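Local coordinates for protein polysaccharide deacetylase (Ammonifex degensii, PDB 4WCJ) that probably removes N-acetyl groups from poly-beta-1,6-N-acetyl-D-glucosamine, as a zinc-binding deacetylase of carbohydrate esterase family 4, at residues D35-L40 against Q76-Y81; Q60-L65 against F109-K114; I117-F122 against K144-S149; C138-I143 against A191-H196. One frame throughout, in Å; residues are numbered along the deposited sequence.

Interaction 1 (D35-L40 against Q76-Y81); sequences DGLVVL and QEAEDY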
loop_
_atom_site.group_PDB
_atom_site.type_symbol
_atom_site.label_atom_id
_atom_site.label_comp_id
_atom_site.label_asym_id
_atom_site.label_seq_id
_atom_site.Cartn_x
_atom_site.Cartn_y
_atom_site.Cartn_z
ATOM N N ASP A 35 1.142 -15.716 -14.657
ATOM C CA ASP A 35 1.021 -14.318 -15.059
ATOM C C ASP A 35 -0.071 -13.615 -14.265
ATOM O O ASP A 35 -1.091 -14.208 -13.928
ATOM C CB ASP A 35 0.719 -14.205 -16.559
ATOM C CG ASP A 35 1.918 -14.540 -17.431
ATOM O OD1 ASP A 35 3.065 -14.472 -16.939
ATOM O OD2 ASP A 35 1.712 -14.857 -18.620
ATOM N N GLY A 36 0.139 -12.337 -13.977
ATOM C CA GLY A 36 -0.830 -11.583 -13.210
ATOM C C GLY A 36 -0.150 -10.496 -12.406
ATOM O O GLY A 36 1.040 -10.245 -12.589
ATOM N N LEU A 37 -0.898 -9.877 -11.499
ATOM C CA LEU A 37 -0.413 -8.737 -10.729
ATOM C C LEU A 37 -0.060 -9.086 -9.291
ATOM O O LEU A 37 -0.936 -9.450 -8.514
ATOM C CB LEU A 37 -1.466 -7.631 -10.719
ATOM C CG LEU A 37 -1.199 -6.444 -9.784
ATOM C CD1 LEU A 37 0.030 -5.657 -10.223
ATOM C CD2 LEU A 37 -2.422 -5.543 -9.693
ATOM N N VAL A 38 1.212 -8.955 -8.935
ATOM C CA VAL A 38 1.622 -9.070 -7.537
ATOM C C VAL A 38 1.842 -7.675 -6.968
ATOM O O VAL A 38 2.461 -6.827 -7.605
ATOM C CB VAL A 38 2.900 -9.936 -7.377
ATOM C CG1 VAL A 38 3.585 -9.670 -6.043
ATOM C CG2 VAL A 38 2.555 -11.409 -7.529
ATOM N N VAL A 39 1.301 -7.428 -5.781
ATOM C CA VAL A 39 1.413 -6.121 -5.159
ATOM C C VAL A 39 2.256 -6.230 -3.892
ATOM O O VAL A 39 1.905 -6.963 -2.970
ATOM C CB VAL A 39 0.020 -5.536 -4.837
ATOM C CG1 VAL A 39 0.143 -4.141 -4.265
ATOM C CG2 VAL A 39 -0.838 -5.499 -6.098
ATOM N N LEU A 40 3.378 -5.512 -3.857
ATOM C CA LEU A 40 4.290 -5.596 -2.716
ATOM C C LEU A 40 3.924 -4.575 -1.648
ATOM O O LEU A 40 3.563 -3.443 -1.964
ATOM C CB LEU A 40 5.736 -5.384 -3.165
ATOM C CG LEU A 40 6.216 -6.241 -4.337
ATOM C CD1 LEU A 40 7.653 -5.892 -4.712
ATOM C CD2 LEU A 40 6.082 -7.713 -4.024
ATOM N N GLN A 76 -3.258 3.446 -11.154
ATOM C CA GLN A 76 -4.339 3.507 -12.137
ATOM C C GLN A 76 -4.342 2.284 -13.047
ATOM O O GLN A 76 -5.398 1.720 -13.334
ATOM C CB GLN A 76 -4.235 4.776 -12.987
ATOM C CG GLN A 76 -5.347 5.784 -12.735
ATOM C CD GLN A 76 -6.723 5.180 -12.914
ATOM O OE1 GLN A 76 -6.978 4.461 -13.879
ATOM N NE2 GLN A 76 -7.617 5.452 -11.966
ATOM N N GLU A 77 -3.160 1.887 -13.509
ATOM C CA GLU A 77 -3.023 0.708 -14.361
ATOM C C GLU A 77 -3.507 -0.532 -13.623
ATOM O O GLU A 77 -4.193 -1.380 -14.198
ATOM C CB GLU A 77 -1.568 0.525 -14.816
ATOM C CG GLU A 77 -1.188 1.387 -16.016
ATOM C CD GLU A 77 0.290 1.324 -16.372
ATOM O OE1 GLU A 77 1.116 0.995 -15.502
ATOM O OE2 GLU A 77 0.631 1.620 -17.538
ATOM N N ALA A 78 -3.160 -0.610 -12.342
ATOM C CA ALA A 78 -3.550 -1.749 -11.517
ATOM C C ALA A 78 -5.063 -1.839 -11.401
ATOM O O ALA A 78 -5.636 -2.931 -11.481
ATOM C CB ALA A 78 -2.915 -1.649 -10.133
ATOM N N GLU A 79 -5.703 -0.689 -11.207
ATOM C CA GLU A 79 -7.151 -0.638 -11.060
ATOM C C GLU A 79 -7.834 -1.042 -12.351
ATOM O O GLU A 79 -8.791 -1.810 -12.341
ATOM C CB GLU A 79 -7.631 0.758 -10.657
ATOM C CG GLU A 79 -9.127 0.793 -10.325
ATOM C CD GLU A 79 -9.675 2.202 -10.248
ATOM O OE1 GLU A 79 -10.873 2.391 -10.558
ATOM O OE2 GLU A 79 -8.910 3.116 -9.872
ATOM N N ASP A 80 -7.347 -0.513 -13.465
ATOM C CA ASP A 80 -7.931 -0.859 -14.746
ATOM C C ASP A 80 -7.643 -2.321 -15.100
ATOM O O ASP A 80 -8.456 -2.977 -15.748
ATOM C CB ASP A 80 -7.422 0.083 -15.837
ATOM C CG ASP A 80 -7.906 1.501 -15.646
ATOM O OD1 ASP A 80 -8.949 1.688 -14.987
ATOM O OD2 ASP A 80 -7.241 2.430 -16.143
ATOM N N TYR A 81 -6.498 -2.834 -14.658
ATOM C CA TYR A 81 -6.148 -4.226 -14.913
ATOM C C TYR A 81 -7.056 -5.170 -14.141
ATOM O O TYR A 81 -7.676 -6.057 -14.719
ATOM C CB TYR A 81 -4.689 -4.499 -14.546
ATOM C CG TYR A 81 -4.280 -5.952 -14.670
ATOM C CD1 TYR A 81 -4.118 -6.545 -15.911
ATOM C CD2 TYR A 81 -4.042 -6.726 -13.540
ATOM C CE1 TYR A 81 -3.737 -7.871 -16.029
ATOM C CE2 TYR A 81 -3.661 -8.059 -13.649
ATOM C CZ TYR A 81 -3.511 -8.622 -14.895
ATOM O OH TYR A 81 -3.128 -9.932 -15.023
#

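Interaction 2 (Q60-L65 against F109-K114); sequences QQLDYL and FPVLKK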
loop_
_atom_site.group_PDB
_atom_site.type_symbol
_atom_site.label_atom_id
_atom_site.label_comp_id
_atom_site.label_asym_id
_atom_site.label_seq_id
_atom_site.Cartn_x
_atom_site.Cartn_y
_atom_site.Cartn_z
ATOM N N GLN A 60 18.152 -3.323 -4.817
ATOM C CA GLN A 60 18.499 -4.596 -5.441
ATOM C C GLN A 60 17.252 -5.406 -5.794
ATOM O O GLN A 60 17.204 -6.046 -6.844
ATOM C CB GLN A 60 19.429 -5.401 -4.534
ATOM C CG GLN A 60 20.858 -4.872 -4.508
ATOM C CD GLN A 60 21.785 -5.705 -3.646
ATOM O OE1 GLN A 60 21.391 -6.735 -3.106
ATOM N NE2 GLN A 60 23.029 -5.257 -3.513
ATOM N N GLN A 61 16.241 -5.370 -4.925
ATOM C CA GLN A 61 14.974 -6.045 -5.202
ATOM C C GLN A 61 14.276 -5.479 -6.429
ATOM O O GLN A 61 13.801 -6.223 -7.288
ATOM C CB GLN A 61 14.040 -5.955 -3.995
ATOM C CG GLN A 61 14.428 -6.881 -2.863
ATOM C CD GLN A 61 13.388 -6.919 -1.767
ATOM O OE1 GLN A 61 12.409 -6.169 -1.795
ATOM N NE2 GLN A 61 13.593 -7.795 -0.786
ATOM N N LEU A 62 14.209 -4.156 -6.504
ATOM C CA LEU A 62 13.603 -3.495 -7.647
ATOM C C LEU A 62 14.392 -3.817 -8.906
ATOM O O LEU A 62 13.817 -4.162 -9.936
ATOM C CB LEU A 62 13.539 -1.984 -7.430
ATOM C CG LEU A 62 12.762 -1.546 -6.190
ATOM C CD1 LEU A 62 12.723 -0.021 -6.101
ATOM C CD2 LEU A 62 11.359 -2.124 -6.210
ATOM N N ASP A 63 15.712 -3.722 -8.803
ATOM C CA ASP A 63 16.581 -4.012 -9.932
ATOM C C ASP A 63 16.409 -5.451 -10.406
ATOM O O ASP A 63 16.323 -5.698 -11.606
ATOM C CB ASP A 63 18.042 -3.739 -9.572
ATOM C CG ASP A 63 18.338 -2.256 -9.435
ATOM O OD1 ASP A 63 17.527 -1.444 -9.925
ATOM O OD2 ASP A 63 19.379 -1.901 -8.842
ATOM N N TYR A 64 16.349 -6.397 -9.471
ATOM C CA TYR A 64 16.197 -7.797 -9.854
ATOM C C TYR A 64 14.900 -8.017 -10.623
ATOM O O TYR A 64 14.897 -8.657 -11.666
ATOM C CB TYR A 64 16.236 -8.721 -8.636
ATOM C CG TYR A 64 16.040 -10.170 -9.014
ATOM C CD1 TYR A 64 17.058 -10.887 -9.632
ATOM C CD2 TYR A 64 14.832 -10.817 -8.776
ATOM C CE1 TYR A 64 16.885 -12.208 -9.992
ATOM C CE2 TYR A 64 14.650 -12.144 -9.134
ATOM C CZ TYR A 64 15.680 -12.831 -9.742
ATOM O OH TYR A 64 15.508 -14.147 -10.103
ATOM N N LEU A 65 13.805 -7.477 -10.101
ATOM C CA LEU A 65 12.499 -7.633 -10.731
ATOM C C LEU A 65 12.527 -7.121 -12.164
ATOM O O LEU A 65 12.087 -7.804 -13.086
ATOM C CB LEU A 65 11.422 -6.902 -9.925
ATOM C CG LEU A 65 10.901 -7.613 -8.673
ATOM C CD1 LEU A 65 9.959 -6.708 -7.897
ATOM C CD2 LEU A 65 10.209 -8.912 -9.048
ATOM N N PHE A 109 12.090 6.918 -1.786
ATOM C CA PHE A 109 11.763 7.802 -2.908
ATOM C C PHE A 109 12.914 8.045 -3.908
ATOM O O PHE A 109 12.673 8.014 -5.119
ATOM C CB PHE A 109 11.244 9.144 -2.372
ATOM C CG PHE A 109 10.842 10.126 -3.452
ATOM C CD1 PHE A 109 9.951 9.758 -4.448
ATOM C CD2 PHE A 109 11.323 11.424 -3.440
ATOM C CE1 PHE A 109 9.572 10.651 -5.428
ATOM C CE2 PHE A 109 10.940 12.333 -4.417
ATOM C CZ PHE A 109 10.065 11.946 -5.415
ATOM N N PRO A 110 14.152 8.301 -3.425
ATOM C CA PRO A 110 15.233 8.486 -4.405
ATOM C C PRO A 110 15.493 7.241 -5.256
ATOM O O PRO A 110 15.761 7.364 -6.457
ATOM C CB PRO A 110 16.450 8.806 -3.531
ATOM C CG PRO A 110 15.864 9.396 -2.284
ATOM C CD PRO A 110 14.608 8.612 -2.056
ATOM N N VAL A 111 15.405 6.070 -4.634
ATOM C CA VAL A 111 15.558 4.797 -5.336
ATOM C C VAL A 111 14.485 4.664 -6.413
ATOM O O VAL A 111 14.784 4.334 -7.560
ATOM C CB VAL A 111 15.466 3.585 -4.361
ATOM C CG1 VAL A 111 15.398 2.284 -5.133
ATOM C CG2 VAL A 111 16.640 3.571 -3.391
ATOM N N LEU A 112 13.236 4.933 -6.029
ATOM C CA LEU A 112 12.092 4.839 -6.929
ATOM C C LEU A 112 12.157 5.871 -8.051
ATOM O O LEU A 112 11.802 5.586 -9.196
ATOM C CB LEU A 112 10.790 5.021 -6.152
ATOM C CG LEU A 112 10.523 3.886 -5.165
ATOM C CD1 LEU A 112 9.522 4.310 -4.086
ATOM C CD2 LEU A 112 10.025 2.652 -5.914
ATOM N N LYS A 113 12.577 7.078 -7.700
ATOM C CA LYS A 113 12.615 8.173 -8.663
ATOM C C LYS A 113 13.685 7.913 -9.716
ATOM O O LYS A 113 13.457 8.111 -10.910
ATOM C CB LYS A 113 12.862 9.502 -7.948
ATOM C CG LYS A 113 12.802 10.724 -8.857
ATOM C CD LYS A 113 12.645 12.007 -8.053
ATOM C CE LYS A 113 13.886 12.318 -7.228
ATOM N NZ LYS A 113 13.748 13.600 -6.473
ATOM N N LYS A 114 14.846 7.446 -9.269
ATOM C CA LYS A 114 15.976 7.201 -10.165
ATOM C C LYS A 114 15.679 6.044 -11.117
ATOM O O LYS A 114 16.355 5.873 -12.127
ATOM C CB LYS A 114 17.244 6.924 -9.350
ATOM C CG LYS A 114 18.548 7.046 -10.127
ATOM C CD LYS A 114 19.777 7.077 -9.212
ATOM C CE LYS A 114 20.010 5.748 -8.496
ATOM N NZ LYS A 114 19.161 5.562 -7.268
#

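Interaction 3 (I117-F122 against K144-S149); sequences IPFLFF and KEMVAS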
loop_
_atom_site.group_PDB
_atom_site.type_symbol
_atom_site.label_atom_id
_atom_site.label_comp_id
_atom_site.label_asym_id
_atom_site.label_seq_id
_atom_site.Cartn_x
_atom_site.Cartn_y
_atom_site.Cartn_z
ATOM N N ILE A 117 9.951 4.325 -11.003
ATOM C CA ILE A 117 8.981 3.331 -10.559
ATOM C C ILE A 117 7.864 3.977 -9.741
ATOM O O ILE A 117 8.106 4.576 -8.685
ATOM C CB ILE A 117 9.664 2.220 -9.730
ATOM C CG1 ILE A 117 10.593 1.398 -10.626
ATOM C CG2 ILE A 117 8.624 1.318 -9.073
ATOM C CD1 ILE A 117 11.522 0.478 -9.870
ATOM N N PRO A 118 6.626 3.843 -10.223
ATOM C CA PRO A 118 5.461 4.351 -9.497
ATOM C C PRO A 118 5.256 3.588 -8.191
ATOM O O PRO A 118 5.757 2.474 -8.046
ATOM C CB PRO A 118 4.293 4.087 -10.455
ATOM C CG PRO A 118 4.896 3.511 -11.710
ATOM C CD PRO A 118 6.242 2.993 -11.358
ATOM N N PHE A 119 4.535 4.182 -7.251
ATOM C CA PHE A 119 4.187 3.467 -6.034
ATOM C C PHE A 119 2.949 4.060 -5.377
ATOM O O PHE A 119 2.621 5.231 -5.571
ATOM C CB PHE A 119 5.375 3.446 -5.054
ATOM C CG PHE A 119 5.834 4.812 -4.595
ATOM C CD1 PHE A 119 6.520 5.661 -5.453
ATOM C CD2 PHE A 119 5.613 5.223 -3.288
ATOM C CE1 PHE A 119 6.944 6.903 -5.028
ATOM C CE2 PHE A 119 6.042 6.464 -2.855
ATOM C CZ PHE A 119 6.714 7.300 -3.722
ATOM N N LEU A 120 2.244 3.231 -4.615
ATOM C CA LEU A 120 1.086 3.678 -3.867
ATOM C C LEU A 120 1.485 3.806 -2.396
ATOM O O LEU A 120 1.975 2.851 -1.795
ATOM C CB LEU A 120 -0.084 2.698 -4.030
ATOM C CG LEU A 120 -1.499 3.274 -4.185
ATOM C CD1 LEU A 120 -2.536 2.167 -4.450
ATOM C CD2 LEU A 120 -1.896 4.119 -2.991
ATOM N N PHE A 121 1.270 4.984 -1.824
ATOM C CA PHE A 121 1.649 5.274 -0.441
ATOM C C PHE A 121 0.392 5.400 0.412
ATOM O O PHE A 121 -0.305 6.425 0.330
ATOM C CB PHE A 121 2.459 6.573 -0.398
ATOM C CG PHE A 121 3.274 6.771 0.861
ATOM C CD1 PHE A 121 3.449 5.745 1.788
ATOM C CD2 PHE A 121 3.846 8.019 1.124
ATOM C CE1 PHE A 121 4.208 5.953 2.941
ATOM C CE2 PHE A 121 4.593 8.226 2.280
ATOM C CZ PHE A 121 4.780 7.199 3.174
ATOM N N PHE A 122 0.105 4.374 1.213
ATOM C CA PHE A 122 -1.059 4.390 2.090
ATOM C C PHE A 122 -0.714 5.068 3.410
ATOM O O PHE A 122 -0.012 4.489 4.226
ATOM C CB PHE A 122 -1.553 2.967 2.357
ATOM C CG PHE A 122 -2.041 2.237 1.129
ATOM C CD1 PHE A 122 -3.332 2.436 0.654
ATOM C CD2 PHE A 122 -1.221 1.334 0.464
ATOM C CE1 PHE A 122 -3.786 1.742 -0.460
ATOM C CE2 PHE A 122 -1.673 0.644 -0.655
ATOM C CZ PHE A 122 -2.956 0.849 -1.113
ATOM N N LYS A 144 3.585 15.797 -0.604
ATOM C CA LYS A 144 3.267 16.617 -1.765
ATOM C C LYS A 144 4.384 16.593 -2.798
ATOM O O LYS A 144 4.114 16.532 -3.999
ATOM C CB LYS A 144 2.970 18.060 -1.344
ATOM C CG LYS A 144 1.615 18.236 -0.674
ATOM C CD LYS A 144 1.448 19.622 -0.090
ATOM C CE LYS A 144 0.141 19.740 0.679
ATOM N NZ LYS A 144 -0.105 21.117 1.179
ATOM N N GLU A 145 5.631 16.640 -2.342
ATOM C CA GLU A 145 6.764 16.643 -3.267
ATOM C C GLU A 145 6.818 15.312 -4.021
ATOM O O GLU A 145 7.110 15.265 -5.219
ATOM C CB GLU A 145 8.071 16.902 -2.515
ATOM C CG GLU A 145 9.315 16.667 -3.345
ATOM C CD GLU A 145 10.601 16.883 -2.564
ATOM O OE1 GLU A 145 11.677 16.568 -3.115
ATOM O OE2 GLU A 145 10.539 17.369 -1.410
ATOM N N MET A 146 6.521 14.223 -3.324
ATOM C CA MET A 146 6.525 12.923 -3.977
ATOM C C MET A 146 5.376 12.784 -4.966
ATOM O O MET A 146 5.551 12.230 -6.052
ATOM C CB MET A 146 6.483 11.808 -2.935
ATOM C CG MET A 146 7.786 11.710 -2.161
ATOM S SD MET A 146 7.875 10.241 -1.105
ATOM C CE MET A 146 6.590 10.641 0.093
ATOM N N VAL A 147 4.200 13.281 -4.596
ATOM C CA VAL A 147 3.064 13.295 -5.516
ATOM C C VAL A 147 3.382 14.146 -6.760
ATOM O O VAL A 147 3.056 13.774 -7.892
ATOM C CB VAL A 147 1.784 13.813 -4.810
ATOM C CG1 VAL A 147 0.675 14.055 -5.800
ATOM C CG2 VAL A 147 1.318 12.816 -3.758
ATOM N N ALA A 148 4.055 15.275 -6.562
ATOM C CA ALA A 148 4.395 16.162 -7.675
ATOM C C ALA A 148 5.301 15.535 -8.738
ATOM O O ALA A 148 5.389 16.042 -9.870
ATOM C CB ALA A 148 5.046 17.439 -7.136
ATOM N N SER A 149 5.986 14.452 -8.381
ATOM C CA SER A 149 6.876 13.779 -9.322
ATOM C C SER A 149 6.049 12.969 -10.312
ATOM O O SER A 149 6.565 12.509 -11.330
ATOM C CB SER A 149 7.878 12.867 -8.594
ATOM O OG SER A 149 7.241 11.760 -7.967
#

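Interaction 4 (C138-I143 against A191-H196); sequences CSWEQI and ACLKEH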
loop_
_atom_site.group_PDB
_atom_site.type_symbol
_atom_site.label_atom_id
_atom_site.label_comp_id
_atom_site.label_asym_id
_atom_site.label_seq_id
_atom_site.Cartn_x
_atom_site.Cartn_y
_atom_site.Cartn_z
ATOM N N CYS A 138 6.559 11.191 7.367
ATOM C CA CYS A 138 6.648 12.236 6.359
ATOM C C CYS A 138 5.784 13.419 6.769
ATOM O O CYS A 138 4.747 13.249 7.419
ATOM C CB CYS A 138 6.186 11.726 4.989
ATOM S SG CYS A 138 7.209 10.459 4.266
ATOM N N SER A 139 6.228 14.614 6.410
ATOM C CA SER A 139 5.368 15.792 6.503
ATOM C C SER A 139 4.470 15.880 5.272
ATOM O O SER A 139 4.703 15.197 4.272
ATOM C CB SER A 139 6.219 17.052 6.622
ATOM O OG SER A 139 6.913 17.286 5.402
ATOM N N TRP A 140 3.447 16.719 5.332
ATOM C CA TRP A 140 2.629 16.961 4.145
ATOM C C TRP A 140 3.452 17.553 2.995
ATOM O O TRP A 140 3.219 17.212 1.838
ATOM C CB TRP A 140 1.451 17.860 4.497
ATOM C CG TRP A 140 0.400 17.101 5.240
ATOM C CD1 TRP A 140 0.034 17.259 6.545
ATOM C CD2 TRP A 140 -0.386 16.020 4.728
ATOM N NE1 TRP A 140 -0.957 16.361 6.867
ATOM C CE2 TRP A 140 -1.221 15.580 5.771
ATOM C CE3 TRP A 140 -0.453 15.374 3.489
ATOM C CZ2 TRP A 140 -2.137 14.541 5.609
ATOM C CZ3 TRP A 140 -1.364 14.339 3.324
ATOM C CH2 TRP A 140 -2.194 13.935 4.384
ATOM N N GLU A 141 4.426 18.411 3.305
ATOM C CA GLU A 141 5.284 18.964 2.253
ATOM C C GLU A 141 6.021 17.848 1.532
ATOM O O GLU A 141 6.174 17.866 0.315
ATOM C CB GLU A 141 6.300 19.954 2.824
ATOM C CG GLU A 141 5.705 21.214 3.378
ATOM C CD GLU A 141 6.763 22.253 3.692
ATOM O OE1 GLU A 141 6.398 23.435 3.878
ATOM O OE2 GLU A 141 7.960 21.888 3.745
ATOM N N GLN A 142 6.477 16.867 2.301
ATOM C CA GLN A 142 7.252 15.778 1.741
ATOM C C GLN A 142 6.385 14.849 0.902
ATOM O O GLN A 142 6.798 14.412 -0.167
ATOM C CB GLN A 142 7.961 15.015 2.860
ATOM C CG GLN A 142 9.207 15.745 3.377
ATOM C CD GLN A 142 9.666 15.241 4.734
ATOM O OE1 GLN A 142 8.893 14.622 5.473
ATOM N NE2 GLN A 142 10.926 15.509 5.068
ATOM N N ILE A 143 5.171 14.566 1.369
ATOM C CA ILE A 143 4.225 13.770 0.585
ATOM C C ILE A 143 3.867 14.501 -0.720
ATOM O O ILE A 143 3.876 13.905 -1.810
ATOM C CB ILE A 143 2.959 13.477 1.401
ATOM C CG1 ILE A 143 3.276 12.469 2.511
ATOM C CG2 ILE A 143 1.840 12.947 0.499
ATOM C CD1 ILE A 143 2.219 12.379 3.572
ATOM N N ALA A 191 -11.488 13.275 3.539
ATOM C CA ALA A 191 -11.624 14.731 3.534
ATOM C C ALA A 191 -10.251 15.372 3.711
ATOM O O ALA A 191 -9.907 16.344 3.032
ATOM C CB ALA A 191 -12.564 15.193 4.633
ATOM N N CYS A 192 -9.472 14.807 4.626
ATOM C CA CYS A 192 -8.159 15.338 4.945
ATOM C C CYS A 192 -7.209 15.233 3.753
ATOM O O CYS A 192 -6.488 16.185 3.439
ATOM C CB CYS A 192 -7.579 14.614 6.161
ATOM S SG CYS A 192 -5.973 15.236 6.656
ATOM N N LEU A 193 -7.214 14.087 3.077
ATOM C CA LEU A 193 -6.358 13.900 1.903
ATOM C C LEU A 193 -6.795 14.823 0.772
ATOM O O LEU A 193 -5.969 15.324 0.012
ATOM C CB LEU A 193 -6.389 12.443 1.432
ATOM C CG LEU A 193 -5.659 11.456 2.332
ATOM C CD1 LEU A 193 -5.800 10.036 1.794
ATOM C CD2 LEU A 193 -4.209 11.856 2.455
ATOM N N LYS A 194 -8.101 15.041 0.662
ATOM C CA LYS A 194 -8.623 15.950 -0.349
ATOM C C LYS A 194 -8.152 17.372 -0.057
ATOM O O LYS A 194 -7.722 18.086 -0.962
ATOM C CB LYS A 194 -10.153 15.896 -0.403
ATOM C CG LYS A 194 -10.768 16.770 -1.489
ATOM C CD LYS A 194 -10.662 16.108 -2.850
ATOM C CE LYS A 194 -11.228 17.002 -3.945
ATOM N NZ LYS A 194 -12.550 17.590 -3.575
ATOM N N GLU A 195 -8.221 17.771 1.209
ATOM C CA GLU A 195 -7.797 19.108 1.607
ATOM C C GLU A 195 -6.321 19.357 1.297
ATOM O O GLU A 195 -5.955 20.429 0.822
ATOM C CB GLU A 195 -8.039 19.336 3.094
ATOM C CG GLU A 195 -7.564 20.697 3.566
ATOM C CD GLU A 195 -7.514 20.814 5.075
ATOM O OE1 GLU A 195 -7.925 19.853 5.763
ATOM O OE2 GLU A 195 -7.057 21.864 5.572
ATOM N N HIS A 196 -5.477 18.370 1.568
ATOM C CA HIS A 196 -4.047 18.544 1.364
ATOM C C HIS A 196 -3.627 18.335 -0.090
ATOM O O HIS A 196 -2.834 19.110 -0.628
ATOM C CB HIS A 196 -3.251 17.592 2.267
ATOM C CG HIS A 196 -3.246 17.985 3.712
ATOM N ND1 HIS A 196 -3.858 17.235 4.692
ATOM C CD2 HIS A 196 -2.688 19.044 4.346
ATOM C CE1 HIS A 196 -3.685 17.816 5.867
ATOM N NE2 HIS A 196 -2.981 18.918 5.683
#

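Interaction 1 (D35-L40 against Q76-Y81)
Tyr-81 reaches out from helix 75-82 and lays its ring along the start of strand 36-42, where Leu-37 and Gly-36 receive it. The closest ring contact is from CE2 of Tyr-81 to CB of Leu-37, 3.7 Å; the methylene meets the ring obliquely. At the end of the phenol, OH of Tyr-81 lies 3.4 Å from the bare CA of Gly-36. One turn back along the helix, CB of Ala-78 meets CD2 of Leu-37 at 3.9 Å. The contact is mostly apolar, and no hydrogen bond joins the two segments. What positions the ring is its first torsion: CG of Tyr-81 stands opposite the backbone N (chi1 175°), which carries the phenol away from the helix to the strand. Glycine suits position 36 because its phi of 150° would press a side chain against the preceding carbonyl. Small Ala-78 lets the leucine branch approach the helix. Replacing Tyr-81 by an alanine would probably open a gap beside Leu-37 CB and Gly-36 CA, leaving Ala-78 as the helix's remaining touch on the strand. This is a helix packed on a strand of the parallel sheet, as in a beta/alpha barrel, with the segment axes 10.3 Å apart at closest and 134° between their directions. Strand 36-42 lies between its parallel partners 91-99 and 242-247; Tyr-81 and Leu-37 both touch Leu-92 of the first, while Val-38 and Leu-40 pack on helix 253-261.

Interaction 2 (Q60-L65 against F109-K114)
Leu-62 of helix 55-67 meets Val-111 and Leu-112 of helix 102-114 in a small helix-helix contact within the outer layer of this beta/alpha barrel. One methyl does all the touching from its side: CD1 of Leu-62 lies 3.7 Å from CG1 of Val-111 and nearly as close to a methyl of Leu-112. The leucine is extended, with CG opposite its carbonyl carbon (chi1 -58°) and CD1 continuing outward (chi2 -178°), which pushes that methyl across the space between the backbones. Val-111 answers with the branch lying opposite its own backbone N (chi1 171°), and the two side chains meet at a slant. Leu-112 starts out less directly, yet its CD2 branch swings toward Leu-62, the side chains meeting at about a right angle. Branched aliphatic residues suit a buried place where CA atoms of Leu-62 and Leu-112 are 8.5 Å apart, because methyl groups bridge that gap without polar atoms needing partners. The same helix pair is joined more widely by Phe-58, which touches Val-111 and Leu-112, while Asp-63 forms a salt bridge with Arg-115 just past the second segment. At the inner side of the contact, CD1 of Leu-62 and CD2 of Leu-112 are 3.8 Å apart.

Interaction 3 (I117-F122 against K144-S149)
A Met-aromatic contact packs helix 140-148 against strand 119-123 of the parallel sheet, with Met-146 reaching from the helix to Phe-119 and Phe-121. Its SD lies 4.1 Å from CZ of Phe-119, at the ring edge; the line from SD to the ring centroid runs 84° off the normal. The terminal methyl takes the other phenylalanine: CE of Met-146 is 3.8 Å from CE2 of Phe-121, arriving obliquely. A bend at the thioether (chi3 -67°) turns CE aside from the line of the chain, so that sulfur and methyl serve different rings. An unbranched, flexible methionine suits this place beside two rings, where CA atoms of Phe-121 and Val-147 remain 9.6 Å apart. Behind the side chain, the carbonyl O of Met-146 accepts two bonds from Ser-149, from OG at 2.6 Å and from the backbone N at 3.2 Å; the hydroxyl oxygen in turn accepts from the backbone N of Leu-151. Phe-121 also touches Phe-97 on the neighbouring strand, and its side chain is about 6 Å from that of the zinc ligand Asp-99. Apolar helix-on-strand packing of this kind is typical of a beta/alpha barrel, here near the zinc site.

Interaction 4 (C138-I143 against A191-H196)
Trp-140, in the first turn of helix 140-148, stacks on His-196 of helix 179-197. After Cys-138, Ser-139 takes the N-cap position and forms a capping box with Gln-142: N of Gln-142 donates to OG of Ser-139 at 3.2 Å, and N of Ser-139 to OE1 of Gln-142 at 2.8 Å. Next comes Trp-140, with CG opposite its carbonyl carbon (chi1 -76°), which sends the indole out toward helix 179-197. The five-membered ring of Trp-140 lies face to face with the imidazole of His-196, centroids 3.5 Å apart and planes at 14°. CB of His-196 adds a CH-pi contact over the six-membered ring. At the indole edge, CH2 of Trp-140 meets CD2 of Leu-193 at 3.5 Å; SG of Cys-192 makes an oblique sulfur-aromatic contact, 4.0 Å from CZ2 of Trp-140. A weak bond from His-196 ND1 to Cys-192 O may slightly restrain the imidazole. A broad indole suits this place because it spans three residues; a serine here would probably leave the imidazole without its stacking partner and open a gap beside Leu-193. Ile-143 and Leu-193 both pack on Val-154, so the two helices lie side by side over strand 152-156.

Overall arrangement
Interactions 2, 3 and 4 form a chain of touching contacts, and interaction 1 joins it at one end, through the methyls of Leu-40 and Leu-65. Interactions 2 and 3 have centres 14 Å apart; Leu-112 packs on Phe-119, and Phe-109 on Met-146. Interactions 3 and 4 share helix 140-148, with centres 12 Å apart, and meet where Cys-138 SG lies 4.0 Å from Phe-121 CE2. Interactions 1 and 4 are farthest apart, about 25 Å between centres. Zinc is held by Asp-99, His-157 and His-162: the side chain of Phe-121 comes within about 9 Å of the ion, that of Leu-193 within about 14 Å, whereas interactions 1 and 2 lie away from it.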